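Local atomic coordinates of probable GTPase engC (Thermotoga maritima, PDB entry 1U0L), a protein that is a circularly permuted GTPase thought to assist late maturation of the 30S ribosomal subunit, binding guanine nucleotide and one zinc ion. Residues T99-I104 against E140-G145; V88-T93 against K106-A111; C269-A274 against S283-Y288. One frame throughout, in Å; residues are numbered along the deposited sequence.

Interaction 1: T99-I104 against E140-G145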
ATOM      1  N   THR A  99      12.399 -12.302  -3.368  1.00 23.25           N
ATOM      2  CA  THR A  99      11.442 -11.462  -4.075  1.00 21.56           C
ATOM      3  C   THR A  99      11.978 -11.038  -5.417  1.00 19.92           C
ATOM      4  O   THR A  99      13.022 -10.416  -5.492  1.00 20.61           O
ATOM      5  CB  THR A  99      11.123 -10.195  -3.276  1.00 29.79           C
ATOM      6  OG1 THR A  99      10.804 -10.540  -1.920  1.00 29.74           O
ATOM      7  CG2 THR A  99       9.953  -9.469  -3.904  1.00 29.51           C
ATOM      8  N   SER A 100      11.258 -11.359  -6.478  1.00 20.12           N
ATOM      9  CA  SER A 100      11.702 -11.006  -7.819  1.00 21.28           C
ATOM     10  C   SER A 100      11.349  -9.556  -8.090  1.00 24.17           C
ATOM     11  O   SER A 100      10.343  -9.056  -7.578  1.00 25.78           O
ATOM     12  CB  SER A 100      10.986 -11.867  -8.850  1.00 15.30           C
ATOM     13  OG  SER A 100       9.628 -11.453  -8.949  1.00 15.95           O
ATOM     14  N   THR A 101      12.151  -8.879  -8.905  1.00 32.73           N
ATOM     15  CA  THR A 101      11.856  -7.488  -9.224  1.00 34.21           C
ATOM     16  C   THR A 101      10.476  -7.423  -9.865  1.00 35.55           C
ATOM     17  O   THR A 101       9.752  -6.444  -9.700  1.00 34.72           O
ATOM     18  CB  THR A 101      12.880  -6.879 -10.205  1.00 24.98           C
ATOM     19  OG1 THR A 101      12.863  -7.623 -11.430  1.00 24.01           O
ATOM     20  CG2 THR A 101      14.281  -6.894  -9.601  1.00 21.81           C
ATOM     21  N   TYR A 102      10.108  -8.474 -10.593  1.00 40.84           N
ATOM     22  CA  TYR A 102       8.801  -8.505 -11.241  1.00 41.10           C
ATOM     23  C   TYR A 102       7.670  -8.345 -10.222  1.00 40.81           C
ATOM     24  O   TYR A 102       6.767  -7.527 -10.412  1.00 40.57           O
ATOM     25  CB  TYR A 102       8.613  -9.811 -12.015  1.00 26.54           C
ATOM     26  CG  TYR A 102       7.216  -9.975 -12.563  1.00 24.94           C
ATOM     27  CD1 TYR A 102       6.833  -9.347 -13.747  1.00 27.34           C
ATOM     28  CD2 TYR A 102       6.269 -10.732 -11.880  1.00 24.68           C
ATOM     29  CE1 TYR A 102       5.539  -9.467 -14.241  1.00 29.29           C
ATOM     30  CE2 TYR A 102       4.971 -10.860 -12.356  1.00 28.62           C
ATOM     31  CZ  TYR A 102       4.612 -10.229 -13.537  1.00 30.84           C
ATOM     32  OH  TYR A 102       3.328 -10.356 -14.024  1.00 33.93           O
ATOM     33  N   ILE A 103       7.714  -9.136  -9.150  1.00 36.56           N
ATOM     34  CA  ILE A 103       6.701  -9.041  -8.106  1.00 36.75           C
ATOM     35  C   ILE A 103       6.759  -7.649  -7.503  1.00 35.67           C
ATOM     36  O   ILE A 103       5.726  -7.020  -7.294  1.00 36.27           O
ATOM     37  CB  ILE A 103       6.919 -10.100  -6.987  1.00 38.35           C
ATOM     38  CG1 ILE A 103       6.098 -11.351  -7.305  1.00 36.14           C
ATOM     39  CG2 ILE A 103       6.521  -9.535  -5.618  1.00 34.14           C
ATOM     40  CD1 ILE A 103       6.472 -11.990  -8.607  1.00 40.33           C
ATOM     41  N   ILE A 104       7.972  -7.165  -7.244  1.00 30.21           N
ATOM     42  CA  ILE A 104       8.155  -5.830  -6.682  1.00 27.78           C
ATOM     43  C   ILE A 104       7.512  -4.735  -7.541  1.00 29.77           C
ATOM     44  O   ILE A 104       6.857  -3.829  -7.016  1.00 31.59           O
ATOM     45  CB  ILE A 104       9.643  -5.466  -6.530  1.00 12.26           C
ATOM     46  CG1 ILE A 104      10.325  -6.373  -5.518  1.00 11.39           C
ATOM     47  CG2 ILE A 104       9.772  -4.039  -6.058  1.00 12.18           C
ATOM     48  CD1 ILE A 104      11.773  -6.025  -5.292  1.00  6.70           C
ATOM     49  N   GLU A 140      18.850  -1.424  -4.314  1.00 34.76           N
ATOM     50  CA  GLU A 140      19.019  -0.003  -4.071  1.00 36.30           C
ATOM     51  C   GLU A 140      19.395   0.600  -5.424  1.00 37.11           C
ATOM     52  O   GLU A 140      18.870   1.635  -5.838  1.00 38.25           O
ATOM     53  CB  GLU A 140      20.129   0.218  -3.045  1.00 33.92           C
ATOM     54  CG  GLU A 140      19.971  -0.686  -1.844  1.00 36.82           C
ATOM     55  CD  GLU A 140      20.919  -0.376  -0.705  1.00 38.41           C
ATOM     56  OE1 GLU A 140      22.153  -0.343  -0.922  1.00 39.86           O
ATOM     57  OE2 GLU A 140      20.415  -0.179   0.420  1.00 39.57           O
ATOM     58  N   GLU A 141      20.287  -0.079  -6.130  1.00 32.73           N
ATOM     59  CA  GLU A 141      20.721   0.370  -7.446  1.00 32.05           C
ATOM     60  C   GLU A 141      19.543   0.615  -8.409  1.00 31.30           C
ATOM     61  O   GLU A 141      19.625   1.453  -9.299  1.00 31.76           O
ATOM     62  CB  GLU A 141      21.669  -0.675  -8.045  1.00 30.21           C
ATOM     63  CG  GLU A 141      22.641  -0.115  -9.055  1.00 31.74           C
ATOM     64  CD  GLU A 141      23.325   1.128  -8.534  1.00 31.48           C
ATOM     65  OE1 GLU A 141      24.133   1.036  -7.573  1.00 25.98           O
ATOM     66  OE2 GLU A 141      23.018   2.202  -9.097  1.00 33.32           O
ATOM     67  N   ILE A 142      18.451  -0.119  -8.228  1.00 38.49           N
ATOM     68  CA  ILE A 142      17.288   0.025  -9.088  1.00 37.78           C
ATOM     69  C   ILE A 142      16.257   0.976  -8.531  1.00 40.13           C
ATOM     70  O   ILE A 142      15.793   1.870  -9.227  1.00 44.02           O
ATOM     71  CB  ILE A 142      16.535  -1.313  -9.297  1.00 22.41           C
ATOM     72  CG1 ILE A 142      17.409  -2.309 -10.057  1.00 19.22           C
ATOM     73  CG2 ILE A 142      15.207  -1.069 -10.051  1.00 18.06           C
ATOM     74  CD1 ILE A 142      16.674  -3.557 -10.435  1.00 17.93           C
ATOM     75  N   TYR A 143      15.891   0.782  -7.274  1.00 25.85           N
ATOM     76  CA  TYR A 143      14.850   1.595  -6.686  1.00 25.51           C
ATOM     77  C   TYR A 143      15.283   2.784  -5.850  1.00 25.85           C
ATOM     78  O   TYR A 143      14.443   3.568  -5.401  1.00 25.00           O
ATOM     79  CB  TYR A 143      13.929   0.695  -5.871  1.00 27.65           C
ATOM     80  CG  TYR A 143      13.320  -0.409  -6.699  1.00 26.53           C
ATOM     81  CD1 TYR A 143      13.903  -1.668  -6.761  1.00 27.01           C
ATOM     82  CD2 TYR A 143      12.167  -0.188  -7.433  1.00 26.88           C
ATOM     83  CE1 TYR A 143      13.341  -2.682  -7.540  1.00 27.10           C
ATOM     84  CE2 TYR A 143      11.595  -1.194  -8.215  1.00 26.23           C
ATOM     85  CZ  TYR A 143      12.183  -2.435  -8.262  1.00 25.96           C
ATOM     86  OH  TYR A 143      11.592  -3.426  -9.015  1.00 24.27           O
ATOM     87  N   SER A 144      16.583   2.940  -5.643  1.00 28.25           N
ATOM     88  CA  SER A 144      17.066   4.062  -4.843  1.00 29.58           C
ATOM     89  C   SER A 144      16.453   5.405  -5.287  1.00 28.12           C
ATOM     90  O   SER A 144      15.881   6.143  -4.482  1.00 28.03           O
ATOM     91  CB  SER A 144      18.590   4.138  -4.933  1.00 53.65           C
ATOM     92  OG  SER A 144      19.112   5.110  -4.053  1.00 60.00           O
ATOM     93  N   GLY A 145      16.554   5.706  -6.577  1.00 27.29           N
ATOM     94  CA  GLY A 145      16.042   6.967  -7.072  1.00 26.32           C
ATOM     95  C   GLY A 145      14.569   7.065  -7.391  1.00 27.20           C
ATOM     96  O   GLY A 145      14.122   8.097  -7.892  1.00 28.36           O
TER
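The phenol oxygen of Y143 is hydrogen-bonded to OD1 of D105, the residue after I104, and T101 and I104 come up against it. T101 O lies 3.6 Å from Y143 OH, a contact rather than a bond, and I104 CG2 comes to 3.5 Å from Y143 OH. The same I104 methyl is 3.6 Å from Y143 CZ and farther from CE1 and CE2, at nearly the same distance from each, so it sits at the hydroxyl end of the ring and meets it obliquely. That placement follows from the I104 torsion: with CG1 beside the backbone N (chi1 -65°), the CG2 branch is the one turned to Y143. Within its own helix, I142 puts CG2 over the centre of one face of the Y143 ring, 3.5 Å above the plane, while its other branch ends in CD1, 4.2 Å from T101 CG2, the two side chains crossing at about a right angle. Helices 101-113 and 130-143 both belong to the GTPase domain and cover the same side of its central sheet, since I104 and Y143 both touch M120 on strand 117-122. S100 is the N-cap of helix 101-113; its OG accepts from I103 N at 3.0 Å with an N-H...O angle of 167°. T101 OG1, in turn, is hydrogen-bonded to N287 ND2 on helix 282-296.

Interaction 2: V88-T93 against K106-A111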
ATOM      1  N   VAL A  88       1.978   2.502   1.481  1.00 30.64           N
ATOM      2  CA  VAL A  88       2.164   1.103   1.197  1.00 30.46           C
ATOM      3  C   VAL A  88       3.567   0.847   1.689  1.00 30.10           C
ATOM      4  O   VAL A  88       4.514   1.498   1.234  1.00 29.16           O
ATOM      5  CB  VAL A  88       2.149   0.828  -0.287  1.00 46.30           C
ATOM      6  CG1 VAL A  88       2.558  -0.609  -0.536  1.00 48.15           C
ATOM      7  CG2 VAL A  88       0.772   1.111  -0.843  1.00 49.56           C
ATOM      8  N   ILE A  89       3.706  -0.054   2.656  1.00 38.31           N
ATOM      9  CA  ILE A  89       5.028  -0.398   3.160  1.00 33.44           C
ATOM     10  C   ILE A  89       5.309  -1.687   2.437  1.00 31.96           C
ATOM     11  O   ILE A  89       4.683  -2.714   2.711  1.00 32.45           O
ATOM     12  CB  ILE A  89       5.019  -0.656   4.644  1.00 28.93           C
ATOM     13  CG1 ILE A  89       4.497   0.577   5.385  1.00 30.52           C
ATOM     14  CG2 ILE A  89       6.418  -1.016   5.092  1.00 27.79           C
ATOM     15  CD1 ILE A  89       5.394   1.814   5.273  1.00 34.46           C
ATOM     16  N   LEU A  90       6.226  -1.617   1.483  1.00 21.33           N
ATOM     17  CA  LEU A  90       6.561  -2.776   0.674  1.00 20.67           C
ATOM     18  C   LEU A  90       7.741  -3.521   1.269  1.00 20.55           C
ATOM     19  O   LEU A  90       8.889  -3.105   1.125  1.00 18.67           O
ATOM     20  CB  LEU A  90       6.875  -2.335  -0.758  1.00 14.68           C
ATOM     21  CG  LEU A  90       6.315  -3.232  -1.865  1.00 14.39           C
ATOM     22  CD1 LEU A  90       6.923  -2.863  -3.253  1.00 11.23           C
ATOM     23  CD2 LEU A  90       6.620  -4.666  -1.499  1.00 10.05           C
ATOM     24  N   VAL A  91       7.453  -4.614   1.961  1.00 27.82           N
ATOM     25  CA  VAL A  91       8.530  -5.379   2.552  1.00 29.08           C
ATOM     26  C   VAL A  91       9.043  -6.375   1.527  1.00 29.53           C
ATOM     27  O   VAL A  91       8.295  -7.179   0.969  1.00 31.81           O
ATOM     28  CB  VAL A  91       8.086  -6.067   3.849  1.00 14.30           C
ATOM     29  CG1 VAL A  91       9.147  -7.015   4.330  1.00 14.31           C
ATOM     30  CG2 VAL A  91       7.867  -5.021   4.906  1.00 13.20           C
ATOM     31  N   VAL A  92      10.338  -6.281   1.278  1.00 12.57           N
ATOM     32  CA  VAL A  92      11.005  -7.101   0.294  1.00 13.53           C
ATOM     33  C   VAL A  92      12.093  -7.963   0.910  1.00 13.16           C
ATOM     34  O   VAL A  92      12.703  -7.605   1.913  1.00  7.90           O
ATOM     35  CB  VAL A  92      11.579  -6.187  -0.805  1.00 35.74           C
ATOM     36  CG1 VAL A  92      12.875  -6.745  -1.355  1.00 37.23           C
ATOM     37  CG2 VAL A  92      10.541  -6.017  -1.903  1.00 33.30           C
ATOM     38  N   THR A  93      12.356  -9.088   0.258  1.00 37.12           N
ATOM     39  CA  THR A  93      13.320 -10.065   0.733  1.00 38.31           C
ATOM     40  C   THR A  93      14.227 -10.548  -0.398  1.00 39.08           C
ATOM     41  O   THR A  93      13.730 -10.973  -1.442  1.00 40.99           O
ATOM     42  CB  THR A  93      12.518 -11.244   1.322  1.00 29.18           C
ATOM     43  OG1 THR A  93      12.552 -11.180   2.751  1.00 31.04           O
ATOM     44  CG2 THR A  93      13.016 -12.553   0.819  1.00 31.14           C
ATOM     45  N   LYS A 106       5.099  -5.111  -9.702  1.00 26.95           N
ATOM     46  CA  LYS A 106       3.659  -5.289  -9.796  1.00 26.31           C
ATOM     47  C   LYS A 106       3.050  -4.628  -8.562  1.00 26.21           C
ATOM     48  O   LYS A 106       1.989  -3.993  -8.629  1.00 23.87           O
ATOM     49  CB  LYS A 106       3.309  -6.766  -9.858  1.00 23.10           C
ATOM     50  CG  LYS A 106       1.839  -7.033  -9.761  1.00 26.46           C
ATOM     51  CD  LYS A 106       1.465  -8.341 -10.383  1.00 29.30           C
ATOM     52  CE  LYS A 106       1.673  -8.288 -11.885  1.00 32.07           C
ATOM     53  NZ  LYS A 106       1.179  -9.548 -12.530  1.00 36.08           N
ATOM     54  N   PHE A 107       3.748  -4.757  -7.438  1.00 23.90           N
ATOM     55  CA  PHE A 107       3.298  -4.148  -6.195  1.00 24.18           C
ATOM     56  C   PHE A 107       3.317  -2.632  -6.331  1.00 24.52           C
ATOM     57  O   PHE A 107       2.337  -1.959  -5.980  1.00 22.32           O
ATOM     58  CB  PHE A 107       4.190  -4.583  -5.036  1.00 20.00           C
ATOM     59  CG  PHE A 107       3.671  -5.772  -4.309  1.00 22.06           C
ATOM     60  CD1 PHE A 107       4.517  -6.818  -3.963  1.00 21.23           C
ATOM     61  CD2 PHE A 107       2.323  -5.855  -3.967  1.00 22.49           C
ATOM     62  CE1 PHE A 107       4.027  -7.939  -3.284  1.00 22.55           C
ATOM     63  CE2 PHE A 107       1.818  -6.970  -3.289  1.00 23.73           C
ATOM     64  CZ  PHE A 107       2.675  -8.019  -2.946  1.00 22.20           C
ATOM     65  N   LEU A 108       4.430  -2.102  -6.843  1.00 23.56           N
ATOM     66  CA  LEU A 108       4.566  -0.665  -7.040  1.00 23.58           C
ATOM     67  C   LEU A 108       3.501  -0.172  -8.019  1.00 23.62           C
ATOM     68  O   LEU A 108       2.876   0.857  -7.782  1.00 24.81           O
ATOM     69  CB  LEU A 108       5.967  -0.328  -7.559  1.00 19.92           C
ATOM     70  CG  LEU A 108       7.099  -0.578  -6.559  1.00 20.68           C
ATOM     71  CD1 LEU A 108       8.442  -0.430  -7.247  1.00 17.45           C
ATOM     72  CD2 LEU A 108       6.983   0.390  -5.391  1.00 18.35           C
ATOM     73  N   VAL A 109       3.279  -0.909  -9.104  1.00 17.70           N
ATOM     74  CA  VAL A 109       2.266  -0.520 -10.078  1.00 19.46           C
ATOM     75  C   VAL A 109       0.933  -0.352  -9.347  1.00 21.95           C
ATOM     76  O   VAL A 109       0.231   0.642  -9.538  1.00 22.95           O
ATOM     77  CB  VAL A 109       2.111  -1.577 -11.195  1.00 18.79           C
ATOM     78  CG1 VAL A 109       0.861  -1.294 -12.011  1.00 17.24           C
ATOM     79  CG2 VAL A 109       3.329  -1.551 -12.108  1.00 19.26           C
ATOM     80  N   LEU A 110       0.596  -1.322  -8.501  1.00 28.46           N
ATOM     81  CA  LEU A 110      -0.641  -1.272  -7.722  1.00 29.48           C
ATOM     82  C   LEU A 110      -0.696  -0.075  -6.762  1.00 29.80           C
ATOM     83  O   LEU A 110      -1.723   0.596  -6.642  1.00 25.65           O
ATOM     84  CB  LEU A 110      -0.814  -2.565  -6.924  1.00 20.84           C
ATOM     85  CG  LEU A 110      -1.275  -3.761  -7.745  1.00 19.97           C
ATOM     86  CD1 LEU A 110      -1.196  -5.005  -6.890  1.00 21.07           C
ATOM     87  CD2 LEU A 110      -2.680  -3.542  -8.265  1.00 14.33           C
ATOM     88  N   ALA A 111       0.409   0.180  -6.072  1.00 42.17           N
ATOM     89  CA  ALA A 111       0.473   1.288  -5.128  1.00 45.47           C
ATOM     90  C   ALA A 111       0.309   2.617  -5.865  1.00 45.99           C
ATOM     91  O   ALA A 111      -0.356   3.544  -5.378  1.00 46.71           O
ATOM     92  CB  ALA A 111       1.805   1.261  -4.386  1.00 31.14           C
TER
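The F107 ring, the flat group of this contact, is met obliquely by L90: CD2 of L90 lies 3.9 Å from F107 CD1, presenting itself neither squarely to a face nor in the ring plane. Beyond the two segments, L234 also touches this side chain, and G176, in the inferred GTP-binding P-loop, lies close to it. The second L90 methyl works at the root of the ring, with L90 CD1 3.7 Å from F107 CB. Both leucine methyls come from the same side, CD1 against the methylene and CD2 against the ring. CD1 also reaches L108 CD2 at 3.9 Å, where the two leucines cross nearly perpendicularly. One turn on from F107, A111 CB meets V88 CG2 at 3.7 Å. That valine branch stands beside its backbone N, because CG1 takes the position anti to N (chi1 171°). V88 and L90, two apart on the strand, face F107 and A111, four apart on the helix, and the axes confirm the match: strand 88-92 and helix 106-111 run antiparallel at 179°, 10.1 Å apart. This is the first strand-helix step of a beta-alpha-beta unit formed by strand 87-92, helix 101-113 and strand 117-122 in the P-loop GTPase fold. Strand 87-92 is internal to the sheet: V88 and L90 bond through their backbones to strand 117-122, and I89 to strand 171-175. With V88, I89 and L90 bonded within the sheet, and the amides of L110 and A111 within the helix, what meets across the contact is aliphatic and ring carbon, so the attachment depends on the fit of apolar surfaces and not on bond direction.

Interaction 3: C269-A274 against S283-Y288. With ZN (zinc ion), chain D.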
ATOM      1  N   CYS A 269      11.254   5.610 -29.348  1.00 61.00           N
ATOM      2  CA  CYS A 269      10.781   5.732 -27.986  1.00 59.08           C
ATOM      3  C   CYS A 269      11.825   6.280 -27.031  1.00 57.72           C
ATOM      4  O   CYS A 269      12.886   5.687 -26.873  1.00 57.44           O
ATOM      5  CB  CYS A 269      10.327   4.362 -27.503  1.00 57.62           C
ATOM      6  SG  CYS A 269       9.836   4.353 -25.799  1.00 54.08           S
ATOM      7  N   GLY A 270      11.522   7.402 -26.387  1.00 76.28           N
ATOM      8  CA  GLY A 270      12.470   7.964 -25.445  1.00 75.03           C
ATOM      9  C   GLY A 270      12.727   6.995 -24.306  1.00 72.71           C
ATOM     10  O   GLY A 270      13.823   6.952 -23.721  1.00 71.89           O
ATOM     11  N   VAL A 271      11.700   6.217 -23.986  1.00 39.84           N
ATOM     12  CA  VAL A 271      11.815   5.235 -22.935  1.00 38.03           C
ATOM     13  C   VAL A 271      12.737   4.127 -23.430  1.00 37.89           C
ATOM     14  O   VAL A 271      13.726   3.808 -22.765  1.00 38.55           O
ATOM     15  CB  VAL A 271      10.448   4.643 -22.564  1.00 32.30           C
ATOM     16  CG1 VAL A 271      10.655   3.432 -21.678  1.00 33.36           C
ATOM     17  CG2 VAL A 271       9.615   5.682 -21.831  1.00 31.04           C
ATOM     18  N   LYS A 272      12.437   3.546 -24.592  1.00 40.49           N
ATOM     19  CA  LYS A 272      13.309   2.506 -25.122  1.00 40.12           C
ATOM     20  C   LYS A 272      14.729   3.036 -25.283  1.00 39.66           C
ATOM     21  O   LYS A 272      15.690   2.316 -25.041  1.00 39.87           O
ATOM     22  CB  LYS A 272      12.782   1.964 -26.450  1.00 45.42           C
ATOM     23  CG  LYS A 272      11.681   0.944 -26.245  1.00 46.69           C
ATOM     24  CD  LYS A 272      11.755  -0.196 -27.246  1.00 46.42           C
ATOM     25  CE  LYS A 272      11.059   0.171 -28.530  1.00 47.49           C
ATOM     26  NZ  LYS A 272      11.187  -0.917 -29.528  1.00 48.95           N
ATOM     27  N   GLU A 273      14.862   4.301 -25.670  1.00 34.02           N
ATOM     28  CA  GLU A 273      16.177   4.908 -25.830  1.00 36.46           C
ATOM     29  C   GLU A 273      16.892   4.919 -24.482  1.00 35.70           C
ATOM     30  O   GLU A 273      18.042   4.491 -24.378  1.00 33.91           O
ATOM     31  CB  GLU A 273      16.052   6.341 -26.353  1.00 98.54           C
ATOM     32  CG  GLU A 273      17.375   7.091 -26.402  1.00106.38           C
ATOM     33  CD  GLU A 273      17.220   8.543 -26.822  1.00111.86           C
ATOM     34  OE1 GLU A 273      16.756   8.786 -27.955  1.00116.32           O
ATOM     35  OE2 GLU A 273      17.558   9.443 -26.022  1.00113.58           O
ATOM     36  N   ALA A 274      16.192   5.402 -23.458  1.00 50.19           N
ATOM     37  CA  ALA A 274      16.714   5.494 -22.095  1.00 51.55           C
ATOM     38  C   ALA A 274      17.248   4.165 -21.555  1.00 52.63           C
ATOM     39  O   ALA A 274      18.239   4.133 -20.819  1.00 52.33           O
ATOM     40  CB  ALA A 274      15.623   6.026 -21.166  1.00 28.45           C
ATOM     41  N   SER A 283      15.480  -4.192 -15.853  1.00 39.05           N
ATOM     42  CA  SER A 283      14.445  -4.937 -15.145  1.00 35.95           C
ATOM     43  C   SER A 283      13.131  -4.197 -15.205  1.00 32.83           C
ATOM     44  O   SER A 283      12.085  -4.794 -15.457  1.00 32.33           O
ATOM     45  CB  SER A 283      14.841  -5.143 -13.685  1.00 41.21           C
ATOM     46  OG  SER A 283      15.196  -3.919 -13.082  1.00 42.68           O
ATOM     47  N   ARG A 284      13.189  -2.890 -14.979  1.00 26.91           N
ATOM     48  CA  ARG A 284      11.983  -2.079 -15.011  1.00 26.44           C
ATOM     49  C   ARG A 284      11.296  -2.230 -16.358  1.00 25.98           C
ATOM     50  O   ARG A 284      10.144  -2.679 -16.440  1.00 25.93           O
ATOM     51  CB  ARG A 284      12.323  -0.611 -14.746  1.00 34.98           C
ATOM     52  CG  ARG A 284      12.803  -0.346 -13.319  1.00 36.19           C
ATOM     53  CD  ARG A 284      11.681  -0.522 -12.294  1.00 34.69           C
ATOM     54  NE  ARG A 284      10.720   0.571 -12.382  1.00 35.59           N
ATOM     55  CZ  ARG A 284       9.672   0.725 -11.582  1.00 36.06           C
ATOM     56  NH1 ARG A 284       9.437  -0.148 -10.618  1.00 39.22           N
ATOM     57  NH2 ARG A 284       8.858   1.760 -11.743  1.00 38.21           N
ATOM     58  N   TYR A 285      12.009  -1.866 -17.419  1.00 29.07           N
ATOM     59  CA  TYR A 285      11.446  -1.968 -18.755  1.00 28.09           C
ATOM     60  C   TYR A 285      10.870  -3.368 -19.012  1.00 27.63           C
ATOM     61  O   TYR A 285       9.720  -3.531 -19.440  1.00 25.81           O
ATOM     62  CB  TYR A 285      12.512  -1.667 -19.812  1.00 30.08           C
ATOM     63  CG  TYR A 285      11.917  -1.685 -21.192  1.00 31.31           C
ATOM     64  CD1 TYR A 285      11.072  -0.666 -21.607  1.00 31.84           C
ATOM     65  CD2 TYR A 285      12.089  -2.780 -22.032  1.00 31.21           C
ATOM     66  CE1 TYR A 285      10.400  -0.738 -22.814  1.00 32.80           C
ATOM     67  CE2 TYR A 285      11.418  -2.861 -23.248  1.00 31.99           C
ATOM     68  CZ  TYR A 285      10.569  -1.835 -23.627  1.00 32.04           C
ATOM     69  OH  TYR A 285       9.846  -1.920 -24.798  1.00 32.97           O
ATOM     70  N   GLU A 286      11.707  -4.366 -18.741  1.00 28.33           N
ATOM     71  CA  GLU A 286      11.395  -5.774 -18.927  1.00 29.71           C
ATOM     72  C   GLU A 286      10.074  -6.176 -18.296  1.00 27.34           C
ATOM     73  O   GLU A 286       9.192  -6.713 -18.974  1.00 26.11           O
ATOM     74  CB  GLU A 286      12.533  -6.608 -18.341  1.00 86.25           C
ATOM     75  CG  GLU A 286      12.430  -8.093 -18.574  1.00 95.87           C
ATOM     76  CD  GLU A 286      13.634  -8.827 -18.029  1.00104.29           C
ATOM     77  OE1 GLU A 286      13.850  -8.789 -16.798  1.00108.74           O
ATOM     78  OE2 GLU A 286      14.369  -9.437 -18.831  1.00107.21           O
ATOM     79  N   ASN A 287       9.941  -5.909 -17.000  1.00 24.36           N
ATOM     80  CA  ASN A 287       8.732  -6.259 -16.276  1.00 23.68           C
ATOM     81  C   ASN A 287       7.520  -5.482 -16.790  1.00 24.29           C
ATOM     82  O   ASN A 287       6.405  -6.039 -16.871  1.00 22.02           O
ATOM     83  CB  ASN A 287       8.942  -6.028 -14.780  1.00 23.76           C
ATOM     84  CG  ASN A 287      10.001  -6.944 -14.199  1.00 23.42           C
ATOM     85  OD1 ASN A 287       9.971  -8.150 -14.427  1.00 24.71           O
ATOM     86  ND2 ASN A 287      10.942  -6.378 -13.441  1.00 22.02           N
ATOM     87  N   TYR A 288       7.735  -4.207 -17.144  1.00 21.55           N
ATOM     88  CA  TYR A 288       6.655  -3.382 -17.670  1.00 23.33           C
ATOM     89  C   TYR A 288       6.116  -3.994 -18.973  1.00 24.63           C
ATOM     90  O   TYR A 288       4.903  -4.103 -19.163  1.00 21.88           O
ATOM     91  CB  TYR A 288       7.128  -1.953 -17.942  1.00 37.94           C
ATOM     92  CG  TYR A 288       6.195  -1.235 -18.893  1.00 42.55           C
ATOM     93  CD1 TYR A 288       4.855  -1.008 -18.552  1.00 43.79           C
ATOM     94  CD2 TYR A 288       6.614  -0.893 -20.181  1.00 43.97           C
ATOM     95  CE1 TYR A 288       3.962  -0.477 -19.471  1.00 43.48           C
ATOM     96  CE2 TYR A 288       5.732  -0.361 -21.108  1.00 45.55           C
ATOM     97  CZ  TYR A 288       4.408  -0.158 -20.752  1.00 46.70           C
ATOM     98  OH  TYR A 288       3.531   0.335 -21.693  1.00 48.77           O
TER
HETATM   99 ZN    ZN D 298       7.628   5.177 -26.128  1.00 62.42          ZN
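Y285 leans its ring and hydroxyl against two consecutive residues at the start of the opposing helix, V271 and K272. V271 CG1 is 4.1 Å from Y285 CD1 and approaches the ring obliquely. K272 contributes the aliphatic part of its chain: CD lies 3.6 Å from Y285 OH, and CG is 4.0 Å from Y285 CZ. In this lysine CG stands beside the backbone N (chi1 -81°), which brings CG and CD obliquely to the hydroxyl end of the ring. Y285 reaches this far because its CG stands anti to the backbone N (chi1 -176°), and its OH is hydrogen-bonded to the backbone O of H263. Replacing Y285 by an alanine is likely to leave H263 O without this mate and to open a gap beside V271 and the K272 methylenes. One step outward, the helix bearing V271 and K272 is fixed at its first turn by C269, the N-cap residue. C269 SG accepts from K272 N at 3.0 Å with an angle of 170° at the hydrogen, and it also binds zinc at 2.4 Å; the amide probably offsets some of the negative charge of the thiolate. On the helix of Y285, Y288 extends the connection, its OH bonded to the backbone O of N262 and its ring edge-to-face with F248 and F251. R284 turns to other partners, with salt bridges to E250 and D105. C256, C261 and H263, the last through ND1, complete the coordination with C269, giving the three-cysteine, one-histidine site of the RsgA zinc finger, in which one cysteine both binds the metal and caps helix 270-277.

How the interactions relate
Interactions 1 and 2 lie within the GTPase domain, their centres 10 Å apart, and share helix 101-113: its first turn serves 99-104 and its later turns 106-111. Their segments alternate along the chain, and they touch where I104 CD1 packs on V92 CG2 and where T99 N meets T93 O at 2.7 Å. Interaction 3 comes later in sequence, its centre 14 Å from that of interaction 1 and 20 Å from that of interaction 2. Helix 282-296 bridges the gap: R284 packs against both Y143 and L108, and S283 against I142. Through this helix the zinc-binding region is joined directly to the flank of the nucleotide-binding domain.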